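Local coordinates for lumazine protein (Photobacterium kishitanii, PDB 3A35) that binds riboflavin as an analogue of its lumazine chromophore and probably acts as an antenna that shifts luciferase bioluminescence to shorter wavelength, at residues N45-T50 against G100-V105; N68-R73 against D177-T182; I5-G10 against N82-P87; N141-S146 against T167-L172. All blocks are in the same frame, centred on the assembly; numbering follows the deposited sequence.

Contact 1. Residues N45-T50 against G100-V105; sequences NGCSLT and GNIKGV. With RBF (riboflavin), chain C.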
loop_
_atom_site.group_PDB
_atom_site.type_symbol
_atom_site.label_atom_id
_atom_site.label_comp_id
_atom_site.label_asym_id
_atom_site.label_seq_id
_atom_site.Cartn_x
_atom_site.Cartn_y
_atom_site.Cartn_z
ATOM N N ASN A 45 -0.472 3.556 -0.602
ATOM C CA ASN A 45 -0.369 2.138 -0.886
ATOM C C ASN A 45 0.988 1.553 -0.658
ATOM O O ASN A 45 1.500 0.625 -1.343
ATOM C CB ASN A 45 -0.802 1.729 -2.281
ATOM C CG ASN A 45 -2.315 1.766 -2.498
ATOM O OD1 ASN A 45 -3.095 1.666 -1.565
ATOM N ND2 ASN A 45 -2.731 1.816 -3.772
ATOM N N GLY A 46 1.619 1.990 0.468
ATOM C CA GLY A 46 2.930 1.437 0.875
ATOM C C GLY A 46 4.072 1.987 0.092
ATOM O O GLY A 46 5.268 1.658 0.431
ATOM N N CYS A 47 3.857 2.893 -0.883
ATOM C CA CYS A 47 4.976 3.408 -1.683
ATOM C C CYS A 47 5.315 4.838 -1.222
ATOM O O CYS A 47 4.452 5.687 -1.165
ATOM C CB CYS A 47 4.480 3.496 -3.106
ATOM S SG CYS A 47 5.755 4.006 -4.319
ATOM N N SER A 48 6.625 5.088 -1.013
ATOM C CA SER A 48 7.025 6.442 -0.713
ATOM C C SER A 48 6.799 7.329 -1.972
ATOM O O SER A 48 7.403 7.089 -3.019
ATOM C CB SER A 48 8.492 6.521 -0.315
ATOM O OG SER A 48 8.680 6.019 1.017
ATOM N N LEU A 49 6.064 8.421 -1.776
ATOM C CA LEU A 49 5.786 9.456 -2.804
ATOM C C LEU A 49 5.856 10.812 -2.159
ATOM O O LEU A 49 5.620 10.985 -0.958
ATOM C CB LEU A 49 4.392 9.286 -3.472
ATOM C CG LEU A 49 4.146 7.941 -4.152
ATOM C CD1 LEU A 49 2.690 7.896 -4.666
ATOM C CD2 LEU A 49 5.113 7.711 -5.362
ATOM N N THR A 50 6.152 11.792 -2.988
ATOM C CA THR A 50 6.313 13.199 -2.523
ATOM C C THR A 50 5.115 14.057 -2.930
ATOM O O THR A 50 4.777 14.088 -4.111
ATOM C CB THR A 50 7.620 13.746 -3.211
ATOM O OG1 THR A 50 8.700 12.865 -2.867
ATOM C CG2 THR A 50 7.849 15.206 -2.628
ATOM N N GLY A 100 8.908 1.924 2.484
ATOM C CA GLY A 100 8.239 2.650 1.332
ATOM C C GLY A 100 8.834 2.250 -0.008
ATOM O O GLY A 100 8.410 2.788 -1.045
ATOM N N ASN A 101 9.821 1.383 -0.089
ATOM C CA ASN A 101 10.441 0.934 -1.368
ATOM C C ASN A 101 9.698 -0.324 -1.737
ATOM O O ASN A 101 9.930 -1.415 -1.188
ATOM C CB ASN A 101 11.944 0.562 -1.194
ATOM C CG ASN A 101 12.520 0.062 -2.507
ATOM O OD1 ASN A 101 13.059 -1.035 -2.563
ATOM N ND2 ASN A 101 12.434 0.815 -3.495
ATOM N N ILE A 102 8.682 -0.222 -2.654
ATOM C CA ILE A 102 7.978 -1.403 -3.045
ATOM C C ILE A 102 8.881 -2.267 -3.988
ATOM O O ILE A 102 9.463 -1.778 -4.925
ATOM C CB ILE A 102 6.682 -0.948 -3.829
ATOM C CG1 ILE A 102 5.713 -0.149 -2.887
ATOM C CG2 ILE A 102 6.030 -2.058 -4.554
ATOM C CD1 ILE A 102 5.341 -0.987 -1.687
ATOM N N LYS A 103 8.888 -3.513 -3.662
ATOM C CA LYS A 103 9.700 -4.511 -4.445
ATOM C C LYS A 103 9.041 -4.853 -5.734
ATOM O O LYS A 103 9.771 -5.197 -6.710
ATOM C CB LYS A 103 9.919 -5.728 -3.596
ATOM C CG LYS A 103 10.646 -5.364 -2.337
ATOM C CD LYS A 103 11.795 -4.346 -2.512
ATOM C CE LYS A 103 12.562 -4.229 -1.182
ATOM N NZ LYS A 103 13.257 -2.903 -1.049
ATOM N N GLY A 104 7.726 -4.905 -5.819
ATOM C CA GLY A 104 7.105 -5.123 -7.119
ATOM C C GLY A 104 5.630 -5.429 -6.869
ATOM O O GLY A 104 5.110 -5.365 -5.730
ATOM N N VAL A 105 4.891 -5.685 -7.936
ATOM C CA VAL A 105 3.502 -6.002 -7.899
ATOM C C VAL A 105 3.275 -7.488 -7.757
ATOM O O VAL A 105 3.944 -8.320 -8.404
ATOM C CB VAL A 105 2.853 -5.460 -9.137
ATOM C CG1 VAL A 105 1.406 -5.796 -9.185
ATOM C CG2 VAL A 105 2.919 -3.977 -9.217
HETATM N N1 RBF C . 8.706 7.635 -6.673
HETATM C C2 RBF C . 7.829 8.297 -7.456
HETATM O O2 RBF C . 7.382 7.773 -8.523
HETATM N N3 RBF C . 7.304 9.542 -7.128
HETATM C C4 RBF C . 7.677 10.190 -5.925
HETATM O O4 RBF C . 7.178 11.296 -5.682
HETATM C C4A RBF C . 8.654 9.509 -5.176
HETATM N N5 RBF C . 9.149 10.189 -3.998
HETATM C C5A RBF C . 10.101 9.506 -3.243
HETATM C C6 RBF C . 10.665 10.221 -2.182
HETATM C C7 RBF C . 11.661 9.517 -1.448
HETATM C C7M RBF C . 12.318 10.345 -0.307
HETATM C C8 RBF C . 12.041 8.236 -1.710
HETATM C C8M RBF C . 13.036 7.581 -0.848
HETATM C C9 RBF C . 11.434 7.511 -2.796
HETATM C C9A RBF C . 10.528 8.197 -3.611
HETATM N N10 RBF C . 9.979 7.554 -4.771
HETATM C C10 RBF C . 9.109 8.274 -5.548
HETATM C "C1'" RBF C . 10.430 6.305 -5.231
HETATM C "C2'" RBF C . 9.506 5.132 -4.972
HETATM O "O2'" RBF C . 9.212 5.062 -3.537
HETATM C "C3'" RBF C . 10.109 3.888 -5.365
HETATM O "O3'" RBF C . 10.416 4.077 -6.849
HETATM C "C4'" RBF C . 9.141 2.693 -5.371
HETATM O "O4'" RBF C . 8.862 2.310 -4.006
HETATM C "C5'" RBF C . 9.725 1.469 -6.088
HETATM O "O5'" RBF C . 8.782 0.402 -6.202
#
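Gly-100 meets Ser-48 through one nearly straight backbone hydrogen bond: Ser-48 N lies 2.9 Å from Gly-100 O with an N-H...O angle of 172°. Gly-100 CA sits 3.3 Å from Gly-46 O in a CA-H...O contact, while Glu-181 takes up the Gly-100 N-H. Asn-101 carries the chain past the ribityl tail of riboflavin. Ile-102 then points its side chain at the other segment. With CG1 anti to its carbonyl carbon (chi1 -64°), CD1 comes within 3.4 Å of Gly-46 O and CG1 within 3.9 Å of Cys-47 CB. The backbone of Ile-102 turns to the ligand: its N donates to O4' (2.9 Å) and its O accepts from O5' (2.6 Å). Across from it, Ser-48 O takes the O2' proton, and Thr-50 N and OG1 bind O4 and N5 of the flavin ring. Main-chain groups from both halves thus hold three ribityl hydroxyls, O2', O4' and O5', while Ile-102 and Cys-47 pack against each other and the Thr-50 hydroxyl reaches the flavin ring.

Contact 2. Residues N68-R73 against D177-T182; sequences NTTTFR and DVNVET. With RBF (riboflavin), chain C.
A water that joins Thr-71 to Asn-179 sits over the centre of the Phe-72 ring, 3.1 Å above its plane. It lies 2.7 Å from Thr-71 OG1 and takes a weak hydrogen bond from Asn-179 ND2, which also donates to Asn-45 O. The other end of the same amide reaches into the 68-73 turn. Asn-179 OD1 receives the N-H of Thr-71 at 2.9 Å, bent to 145° but in the carbonyl plane and on a lone pair. It also comes within 3.2 Å of Thr-70 CA. With OD1 held by Thr-71 N and ND2 by Asn-45 O, both ends of the amide are engaged, which should fix its rotation. The two branches of Thr-71 part: OG1 stands between the backbone N and carbonyl carbon (chi1 63°), on the side of the water, and CG2 lies over the strand, 3.8 Å from Asp-177 CB and 3.7 Å from Val-178 N. Further back, Thr-70 OG1 bonds to Ala-66 O, and Thr-69 OG1 lies 2.6 Å from O5' of riboflavin, connecting the turn to the ligand site. The turn follows strand 58-63 of the first repeat. It rests on strand 177-182 of the second, with Thr-71 also touching Val-105 on the neighbouring strand 104-114 and Phe-72 packing back on Cys-47 and Leu-49 of strand 47-55.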
loop_
_atom_site.group_PDB
_atom_site.type_symbol
_atom_site.label_atom_id
_atom_site.label_comp_id
_atom_site.label_asym_id
_atom_site.label_seq_id
_atom_site.Cartn_x
_atom_site.Cartn_y
_atom_site.Cartn_z
ATOM N N ASN A 68 7.060 1.611 -12.763
ATOM C CA ASN A 68 7.261 0.251 -13.299
ATOM C C ASN A 68 7.200 -0.837 -12.305
ATOM O O ASN A 68 7.291 -2.051 -12.656
ATOM C CB ASN A 68 8.650 0.187 -13.987
ATOM C CG ASN A 68 8.715 1.111 -15.171
ATOM O OD1 ASN A 68 9.576 1.967 -15.264
ATOM N ND2 ASN A 68 7.752 0.930 -16.067
ATOM N N THR A 69 7.106 -0.491 -10.963
ATOM C CA THR A 69 7.177 -1.562 -9.925
ATOM C C THR A 69 6.025 -1.441 -8.895
ATOM O O THR A 69 6.058 -2.060 -7.858
ATOM C CB THR A 69 8.504 -1.356 -9.135
ATOM O OG1 THR A 69 8.674 0.005 -8.808
ATOM C CG2 THR A 69 9.688 -1.808 -10.038
ATOM N N THR A 70 4.974 -0.720 -9.310
ATOM C CA THR A 70 3.783 -0.509 -8.433
ATOM C C THR A 70 2.498 -0.571 -9.234
ATOM O O THR A 70 2.536 -0.596 -10.483
ATOM C CB THR A 70 3.851 0.912 -7.734
ATOM O OG1 THR A 70 3.849 1.903 -8.782
ATOM C CG2 THR A 70 5.142 1.065 -6.898
ATOM N N THR A 71 1.366 -0.522 -8.534
ATOM C CA THR A 71 0.054 -0.594 -9.201
ATOM C C THR A 71 -0.423 0.696 -9.764
ATOM O O THR A 71 -1.529 0.722 -10.417
ATOM C CB THR A 71 -0.941 -1.244 -8.224
ATOM O OG1 THR A 71 -1.019 -0.351 -7.130
ATOM C CG2 THR A 71 -0.478 -2.597 -7.801
ATOM N N PHE A 72 0.238 1.835 -9.450
ATOM C CA PHE A 72 -0.373 3.126 -9.802
ATOM C C PHE A 72 -0.794 3.280 -11.294
ATOM O O PHE A 72 -1.892 3.805 -11.537
ATOM C CB PHE A 72 0.574 4.242 -9.474
ATOM C CG PHE A 72 0.741 4.448 -7.988
ATOM C CD1 PHE A 72 -0.272 5.040 -7.264
ATOM C CD2 PHE A 72 1.863 3.999 -7.328
ATOM C CE1 PHE A 72 -0.083 5.242 -5.867
ATOM C CE2 PHE A 72 2.034 4.188 -5.946
ATOM C CZ PHE A 72 1.055 4.774 -5.214
ATOM N N ARG A 73 -0.030 2.654 -12.168
ATOM C CA ARG A 73 -0.197 2.874 -13.620
ATOM C C ARG A 73 -1.572 2.453 -13.969
ATOM O O ARG A 73 -2.193 3.131 -14.888
ATOM C CB ARG A 73 0.916 2.082 -14.323
ATOM C CG ARG A 73 0.885 2.132 -15.910
ATOM C CD ARG A 73 2.105 1.509 -16.513
ATOM N NE ARG A 73 2.600 0.292 -15.825
ATOM C CZ ARG A 73 3.884 -0.071 -15.796
ATOM N NH1 ARG A 73 4.756 0.702 -16.420
ATOM N NH2 ARG A 73 4.281 -1.186 -15.203
ATOM N N ASP A 177 -4.331 -6.569 -8.140
ATOM C CA ASP A 177 -2.907 -6.275 -7.989
ATOM C C ASP A 177 -2.653 -5.461 -6.753
ATOM O O ASP A 177 -3.425 -4.620 -6.331
ATOM C CB ASP A 177 -2.326 -5.570 -9.179
ATOM C CG ASP A 177 -2.190 -6.482 -10.432
ATOM O OD1 ASP A 177 -2.309 -7.714 -10.377
ATOM O OD2 ASP A 177 -1.950 -5.905 -11.496
ATOM N N VAL A 178 -1.500 -5.776 -6.111
ATOM C CA VAL A 178 -1.065 -5.113 -4.824
ATOM C C VAL A 178 0.410 -4.798 -4.903
ATOM O O VAL A 178 1.183 -5.449 -5.584
ATOM C CB VAL A 178 -1.361 -6.022 -3.633
ATOM C CG1 VAL A 178 -2.801 -6.333 -3.444
ATOM C CG2 VAL A 178 -0.549 -7.332 -3.696
ATOM N N ASN A 179 0.779 -3.758 -4.144
ATOM C CA ASN A 179 2.218 -3.399 -3.948
ATOM C C ASN A 179 2.777 -4.218 -2.816
ATOM O O ASN A 179 2.236 -4.203 -1.697
ATOM C CB ASN A 179 2.345 -1.925 -3.524
ATOM C CG ASN A 179 1.921 -0.956 -4.634
ATOM O OD1 ASN A 179 2.005 -1.288 -5.856
ATOM N ND2 ASN A 179 1.593 0.270 -4.277
ATOM N N VAL A 180 3.890 -4.921 -3.101
ATOM C CA VAL A 180 4.549 -5.736 -1.997
ATOM C C VAL A 180 5.859 -5.120 -1.608
ATOM O O VAL A 180 6.689 -4.710 -2.492
ATOM C CB VAL A 180 4.757 -7.181 -2.575
ATOM C CG1 VAL A 180 5.537 -8.044 -1.514
ATOM C CG2 VAL A 180 3.492 -7.807 -3.071
ATOM N N GLU A 181 6.029 -5.013 -0.280
ATOM C CA GLU A 181 7.331 -4.586 0.280
ATOM C C GLU A 181 7.789 -5.789 1.107
ATOM O O GLU A 181 7.179 -6.182 2.093
ATOM C CB GLU A 181 7.319 -3.329 1.150
ATOM C CG GLU A 181 8.740 -3.033 1.647
ATOM C CD GLU A 181 8.887 -1.797 2.299
ATOM O OE1 GLU A 181 8.066 -0.891 2.351
ATOM O OE2 GLU A 181 9.977 -1.679 2.959
ATOM N N THR A 182 8.886 -6.418 0.663
ATOM C CA THR A 182 9.495 -7.481 1.471
ATOM C C THR A 182 10.500 -6.832 2.445
ATOM O O THR A 182 11.150 -5.812 2.156
ATOM C CB THR A 182 10.204 -8.506 0.596
ATOM O OG1 THR A 182 11.213 -7.812 -0.139
ATOM C CG2 THR A 182 9.178 -9.143 -0.383
HETATM N N1 RBF C . 8.706 7.635 -6.673
HETATM C C2 RBF C . 7.829 8.297 -7.456
HETATM O O2 RBF C . 7.382 7.773 -8.523
HETATM N N3 RBF C . 7.304 9.542 -7.128
HETATM C C4 RBF C . 7.677 10.190 -5.925
HETATM O O4 RBF C . 7.178 11.296 -5.682
HETATM C C4A RBF C . 8.654 9.509 -5.176
HETATM N N5 RBF C . 9.149 10.189 -3.998
HETATM C C5A RBF C . 10.101 9.506 -3.243
HETATM C C6 RBF C . 10.665 10.221 -2.182
HETATM C C7 RBF C . 11.661 9.517 -1.448
HETATM C C7M RBF C . 12.318 10.345 -0.307
HETATM C C8 RBF C . 12.041 8.236 -1.710
HETATM C C8M RBF C . 13.036 7.581 -0.848
HETATM C C9 RBF C . 11.434 7.511 -2.796
HETATM C C9A RBF C . 10.528 8.197 -3.611
HETATM N N10 RBF C . 9.979 7.554 -4.771
HETATM C C10 RBF C . 9.109 8.274 -5.548
HETATM C "C1'" RBF C . 10.430 6.305 -5.231
HETATM C "C2'" RBF C . 9.506 5.132 -4.972
HETATM O "O2'" RBF C . 9.212 5.062 -3.537
HETATM C "C3'" RBF C . 10.109 3.888 -5.365
HETATM O "O3'" RBF C . 10.416 4.077 -6.849
HETATM C "C4'" RBF C . 9.141 2.693 -5.371
HETATM O "O4'" RBF C . 8.862 2.310 -4.006
HETATM C "C5'" RBF C . 9.725 1.469 -6.088
HETATM O "O5'" RBF C . 8.782 0.402 -6.202
HETATM O O HOH W 1 -0.455 1.876 -5.778
#

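Contact 3. Residues I5-G10 against N82-P87; sequences IVQGAG and NLEVRP
The six-stranded antiparallel barrel of the first lumazine-binding repeat closes where Gly-8 and Ala-9, opening strand 8-17, meet Leu-83 and Asn-82 of strand 80-84. Leu-83 and Gly-8 form a hydrogen-bonded pair, with Leu-83 N donating to Gly-8 O at 2.9 Å; Ala-9 and Asn-82 are the adjoining non-hydrogen-bonded pair. Leu-83 O accepts Gln-7 N at 2.9 Å and, only weakly, Gly-8 N. Two residues facing one make this a classic beta bulge, and the short strand axes run at 123° to each other. Beyond the bulge the amide of Gln-7 continues the pairing in place of a backbone. Its OE1 takes the N-H of Val-85 at 2.8 Å, almost straight (173°) although the donor stands above the amide's carbonyl plane, and NE2 returns a longer, bent bond to Val-85 O (3.2 Å). The extended side chain, chi2 162°, carries the amide out to that position. On the other flank Val-6 crosses Asn-82 at about a right angle, each of its methyls 3.7 Å from Asn-82 CB, while the Asn-82 amide serves Asn-168 N and Asn-141 O. Leu-83 CD1 packs 3.5 Å from Gly-10 N, and its side chain also touches Ile-32 of helix 30-34. Glu-84 brings CD to 3.3 Å from Ile-5 O, its OE2 bound to the N-H of Lys-3.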
loop_
_atom_site.group_PDB
_atom_site.type_symbol
_atom_site.label_atom_id
_atom_site.label_comp_id
_atom_site.label_asym_id
_atom_site.label_seq_id
_atom_site.Cartn_x
_atom_site.Cartn_y
_atom_site.Cartn_z
ATOM N N ILE A 5 1.083 0.851 9.437
ATOM C CA ILE A 5 -0.222 1.004 9.983
ATOM C C ILE A 5 -0.880 2.163 9.279
ATOM O O ILE A 5 -0.454 3.331 9.370
ATOM C CB ILE A 5 -0.174 1.325 11.561
ATOM C CG1 ILE A 5 0.448 0.092 12.212
ATOM C CG2 ILE A 5 -1.556 1.484 12.049
ATOM C CD1 ILE A 5 0.754 0.338 13.702
ATOM N N VAL A 6 -1.849 1.731 8.500
ATOM C CA VAL A 6 -2.592 2.710 7.652
ATOM C C VAL A 6 -3.426 3.645 8.446
ATOM O O VAL A 6 -4.262 3.194 9.300
ATOM C CB VAL A 6 -3.417 1.929 6.554
ATOM C CG1 VAL A 6 -4.291 2.895 5.711
ATOM C CG2 VAL A 6 -2.462 1.133 5.668
ATOM N N GLN A 7 -3.292 4.910 8.231
ATOM C CA GLN A 7 -3.977 5.933 9.019
ATOM C C GLN A 7 -5.240 6.407 8.389
ATOM O O GLN A 7 -6.127 6.955 9.085
ATOM C CB GLN A 7 -3.084 7.152 9.125
ATOM C CG GLN A 7 -1.862 6.884 9.922
ATOM C CD GLN A 7 -0.760 7.923 9.700
ATOM O OE1 GLN A 7 -0.828 8.821 8.903
ATOM N NE2 GLN A 7 0.336 7.744 10.509
ATOM N N GLY A 8 -5.469 6.169 7.097
ATOM C CA GLY A 8 -6.792 6.541 6.479
ATOM C C GLY A 8 -6.719 6.150 5.003
ATOM O O GLY A 8 -5.696 5.667 4.524
ATOM N N ALA A 9 -7.784 6.456 4.337
ATOM C CA ALA A 9 -7.942 6.035 2.941
ATOM C C ALA A 9 -8.092 7.338 2.163
ATOM O O ALA A 9 -8.816 8.258 2.552
ATOM C CB ALA A 9 -9.262 5.237 2.858
ATOM N N GLY A 10 -7.388 7.388 1.018
ATOM C CA GLY A 10 -7.613 8.415 0.036
ATOM C C GLY A 10 -8.450 7.880 -1.152
ATOM O O GLY A 10 -8.460 6.659 -1.354
ATOM N N ASN A 82 -4.322 3.417 0.414
ATOM C CA ASN A 82 -3.942 3.539 1.845
ATOM C C ASN A 82 -3.016 4.689 2.018
ATOM O O ASN A 82 -2.080 4.852 1.224
ATOM C CB ASN A 82 -3.268 2.239 2.231
ATOM C CG ASN A 82 -4.228 1.046 2.196
ATOM O OD1 ASN A 82 -5.461 1.261 2.355
ATOM N ND2 ASN A 82 -3.695 -0.142 2.080
ATOM N N LEU A 83 -3.154 5.424 3.116
ATOM C CA LEU A 83 -2.269 6.579 3.446
ATOM C C LEU A 83 -1.572 6.388 4.783
ATOM O O LEU A 83 -2.250 6.002 5.763
ATOM C CB LEU A 83 -3.122 7.872 3.536
ATOM C CG LEU A 83 -3.930 8.173 2.251
ATOM C CD1 LEU A 83 -4.858 9.371 2.480
ATOM C CD2 LEU A 83 -2.970 8.396 1.017
ATOM N N GLU A 84 -0.288 6.722 4.852
ATOM C CA GLU A 84 0.415 6.729 6.162
ATOM C C GLU A 84 1.469 7.846 6.125
ATOM O O GLU A 84 2.347 7.902 5.244
ATOM C CB GLU A 84 1.105 5.448 6.443
ATOM C CG GLU A 84 1.756 5.427 7.859
ATOM C CD GLU A 84 2.536 4.206 8.159
ATOM O OE1 GLU A 84 2.657 3.226 7.422
ATOM O OE2 GLU A 84 3.244 4.327 9.245
ATOM N N VAL A 85 1.324 8.777 7.075
ATOM C CA VAL A 85 2.332 9.863 7.271
ATOM C C VAL A 85 3.348 9.370 8.280
ATOM O O VAL A 85 3.049 8.579 9.143
ATOM C CB VAL A 85 1.586 11.095 7.742
ATOM C CG1 VAL A 85 2.601 12.276 8.038
ATOM C CG2 VAL A 85 0.592 11.517 6.701
ATOM N N ARG A 86 4.570 9.748 8.117
ATOM C CA ARG A 86 5.639 9.284 9.017
ATOM C C ARG A 86 5.350 9.625 10.478
ATOM O O ARG A 86 4.734 10.672 10.729
ATOM C CB ARG A 86 7.022 9.787 8.654
ATOM C CG ARG A 86 7.280 11.178 8.784
ATOM C CD ARG A 86 8.802 11.371 8.489
ATOM N NE ARG A 86 8.808 11.359 7.017
ATOM C CZ ARG A 86 9.347 10.398 6.281
ATOM N NH1 ARG A 86 9.895 9.339 6.859
ATOM N NH2 ARG A 86 9.252 10.458 4.980
ATOM N N PRO A 87 5.821 8.750 11.412
ATOM C CA PRO A 87 5.632 9.096 12.811
ATOM C C PRO A 87 6.176 10.456 13.177
ATOM O O PRO A 87 7.233 10.908 12.708
ATOM C CB PRO A 87 6.519 8.026 13.519
ATOM C CG PRO A 87 6.410 6.770 12.629
ATOM C CD PRO A 87 6.299 7.359 11.219
#

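Contact 4. Residues N141-S146 against T167-L172; sequences NGVSHS and TNLGTL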
loop_
_atom_site.group_PDB
_atom_site.type_symbol
_atom_site.label_atom_id
_atom_site.label_comp_id
_atom_site.label_asym_id
_atom_site.label_seq_id
_atom_site.Cartn_x
_atom_site.Cartn_y
_atom_site.Cartn_z
ATOM N N ASN A 141 0.289 -3.232 0.131
ATOM C CA ASN A 141 -0.296 -1.905 0.092
ATOM C C ASN A 141 -0.096 -1.023 1.330
ATOM O O ASN A 141 -0.961 -0.213 1.678
ATOM C CB ASN A 141 -1.794 -1.946 -0.264
ATOM C CG ASN A 141 -2.156 -2.393 -1.646
ATOM O OD1 ASN A 141 -3.459 -2.607 -1.835
ATOM N ND2 ASN A 141 -1.295 -2.418 -2.557
ATOM N N GLY A 142 1.085 -1.234 1.944
ATOM C CA GLY A 142 1.374 -0.392 3.091
ATOM C C GLY A 142 0.890 -0.945 4.412
ATOM O O GLY A 142 1.096 -0.295 5.466
ATOM N N VAL A 143 0.213 -2.104 4.426
ATOM C CA VAL A 143 -0.150 -2.761 5.714
ATOM C C VAL A 143 0.920 -3.814 5.990
ATOM O O VAL A 143 1.197 -4.711 5.222
ATOM C CB VAL A 143 -1.466 -3.455 5.486
ATOM C CG1 VAL A 143 -1.866 -4.252 6.785
ATOM C CG2 VAL A 143 -2.597 -2.446 5.150
ATOM N N SER A 144 1.598 -3.546 7.113
ATOM C CA SER A 144 2.629 -4.510 7.582
ATOM C C SER A 144 2.028 -5.632 8.529
ATOM O O SER A 144 1.268 -5.284 9.457
ATOM C CB SER A 144 3.758 -3.767 8.273
ATOM O OG SER A 144 4.738 -4.772 8.692
ATOM N N HIS A 145 2.272 -6.914 8.210
ATOM C CA HIS A 145 1.691 -7.980 9.051
ATOM C C HIS A 145 2.574 -9.188 8.807
ATOM O O HIS A 145 3.198 -9.342 7.737
ATOM C CB HIS A 145 0.268 -8.289 8.616
ATOM C CG HIS A 145 -0.526 -9.092 9.593
ATOM N ND1 HIS A 145 -0.424 -10.464 9.686
ATOM C CD2 HIS A 145 -1.387 -8.687 10.554
ATOM C CE1 HIS A 145 -1.255 -10.876 10.645
ATOM N NE2 HIS A 145 -1.847 -9.825 11.175
ATOM N N SER A 146 2.609 -10.059 9.837
ATOM C CA SER A 146 3.287 -11.360 9.666
ATOM C C SER A 146 2.678 -12.205 8.566
ATOM O O SER A 146 1.472 -12.180 8.398
ATOM C CB SER A 146 3.186 -12.217 10.957
ATOM O OG SER A 146 1.824 -12.257 11.435
ATOM N N THR A 167 -8.585 -0.055 5.880
ATOM C CA THR A 167 -7.593 0.030 4.726
ATOM C C THR A 167 -8.279 -0.488 3.488
ATOM O O THR A 167 -9.418 -1.160 3.651
ATOM C CB THR A 167 -6.498 -0.930 4.962
ATOM O OG1 THR A 167 -6.937 -2.314 4.774
ATOM C CG2 THR A 167 -5.817 -0.730 6.342
ATOM N N ASN A 168 -7.661 -0.438 2.336
ATOM C CA ASN A 168 -8.302 -0.959 1.150
ATOM C C ASN A 168 -8.199 -2.481 1.018
ATOM O O ASN A 168 -8.562 -3.040 -0.017
ATOM C CB ASN A 168 -7.744 -0.279 -0.098
ATOM C CG ASN A 168 -6.263 -0.560 -0.356
ATOM O OD1 ASN A 168 -5.640 -1.479 0.185
ATOM N ND2 ASN A 168 -5.719 0.223 -1.260
ATOM N N LEU A 169 -7.693 -3.157 2.065
ATOM C CA LEU A 169 -7.685 -4.640 2.052
ATOM C C LEU A 169 -9.074 -5.197 1.788
ATOM O O LEU A 169 -9.196 -6.268 1.156
ATOM C CB LEU A 169 -6.990 -5.297 3.307
ATOM C CG LEU A 169 -5.500 -5.038 3.369
ATOM C CD1 LEU A 169 -4.984 -5.737 4.695
ATOM C CD2 LEU A 169 -4.698 -5.572 2.155
ATOM N N GLY A 170 -10.116 -4.494 2.207
ATOM C CA GLY A 170 -11.454 -4.975 2.042
ATOM C C GLY A 170 -12.019 -4.704 0.646
ATOM O O GLY A 170 -13.201 -5.004 0.395
ATOM N N THR A 171 -11.249 -4.099 -0.253
ATOM C CA THR A 171 -11.654 -3.900 -1.706
ATOM C C THR A 171 -10.964 -5.048 -2.559
ATOM O O THR A 171 -11.302 -5.234 -3.742
ATOM C CB THR A 171 -11.144 -2.525 -2.265
ATOM O OG1 THR A 171 -9.695 -2.523 -2.345
ATOM C CG2 THR A 171 -11.637 -1.405 -1.434
ATOM N N LEU A 172 -10.003 -5.792 -1.997
ATOM C CA LEU A 172 -9.265 -6.752 -2.741
ATOM C C LEU A 172 -10.256 -7.867 -3.118
ATOM O O LEU A 172 -11.125 -8.207 -2.340
ATOM C CB LEU A 172 -8.082 -7.319 -1.898
ATOM C CG LEU A 172 -7.011 -6.221 -1.596
ATOM C CD1 LEU A 172 -6.021 -7.020 -0.745
ATOM C CD2 LEU A 172 -6.375 -5.672 -2.821
#
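Val-143 opens strand 143-146, the outermost of its sheet within this chain, and packs on a short 3-10 segment, 168-170, that an ST turn at Thr-167 introduces. The CA-CB bond of Val-143 is aimed at this loop, and CB divides into two methyls that do the touching. CG1, anti to the backbone N (chi1 176°), meets Leu-169 CD1 tip to tip at 4.0 Å. CG2 reaches Thr-167 CG2, again end on, at 3.8 Å, and stays 4.1 Å from the same Leu-169 CD1. One valine therefore meets a threonine methyl and a leucine tip side by side, while its other neighbours include Val-6 and Asn-82 of the N-terminal half and Tyr-159. Just before the strand, Asn-141 points toward the loop and crosses Asn-168 at about a right angle, the two amide planes 67° apart. The Asn-168 ND2 group is occupied by Lys-80 O, and a weak bond joins it to Asn-45 OD1, so the loop also leans on the first repeat. The loop's own bonds hold the touching methyls in position. Thr-167 OG1 accepts Leu-169 N at 2.9 Å, fixing the ST turn, and is itself bonded to Leu-163 O. Asn-168 O accepts twice from Thr-171, three residues on, from its N at 2.9 Å and from its OG1, in the carbonyl plane, at 2.6 Å.

How the contacts relate
Contacts 1 and 2 join the two repeats and share riboflavin; their centres are 7 Å apart, and strands 104-114 and 177-182, neighbours in one sheet, link them. Contacts 3 and 4 each stay within one lumazine-binding domain, yet Asn-82 and Val-6 of the first touch the loop of the second. Contact 3 lies about 17 Å from contact 2, centre to centre, on the opposite side of the chain's centre. Contacts 1, 2 and 4 are buried; contact 3 is only partly so. Their chemistry differs as well: main-chain polar groups hold the ligand in contact 1, an asparagine amide and a water join the segments of contact 2, strand pairing with an amide extension closes the barrel, and contact 4 combines methyl packing with two crossed amides.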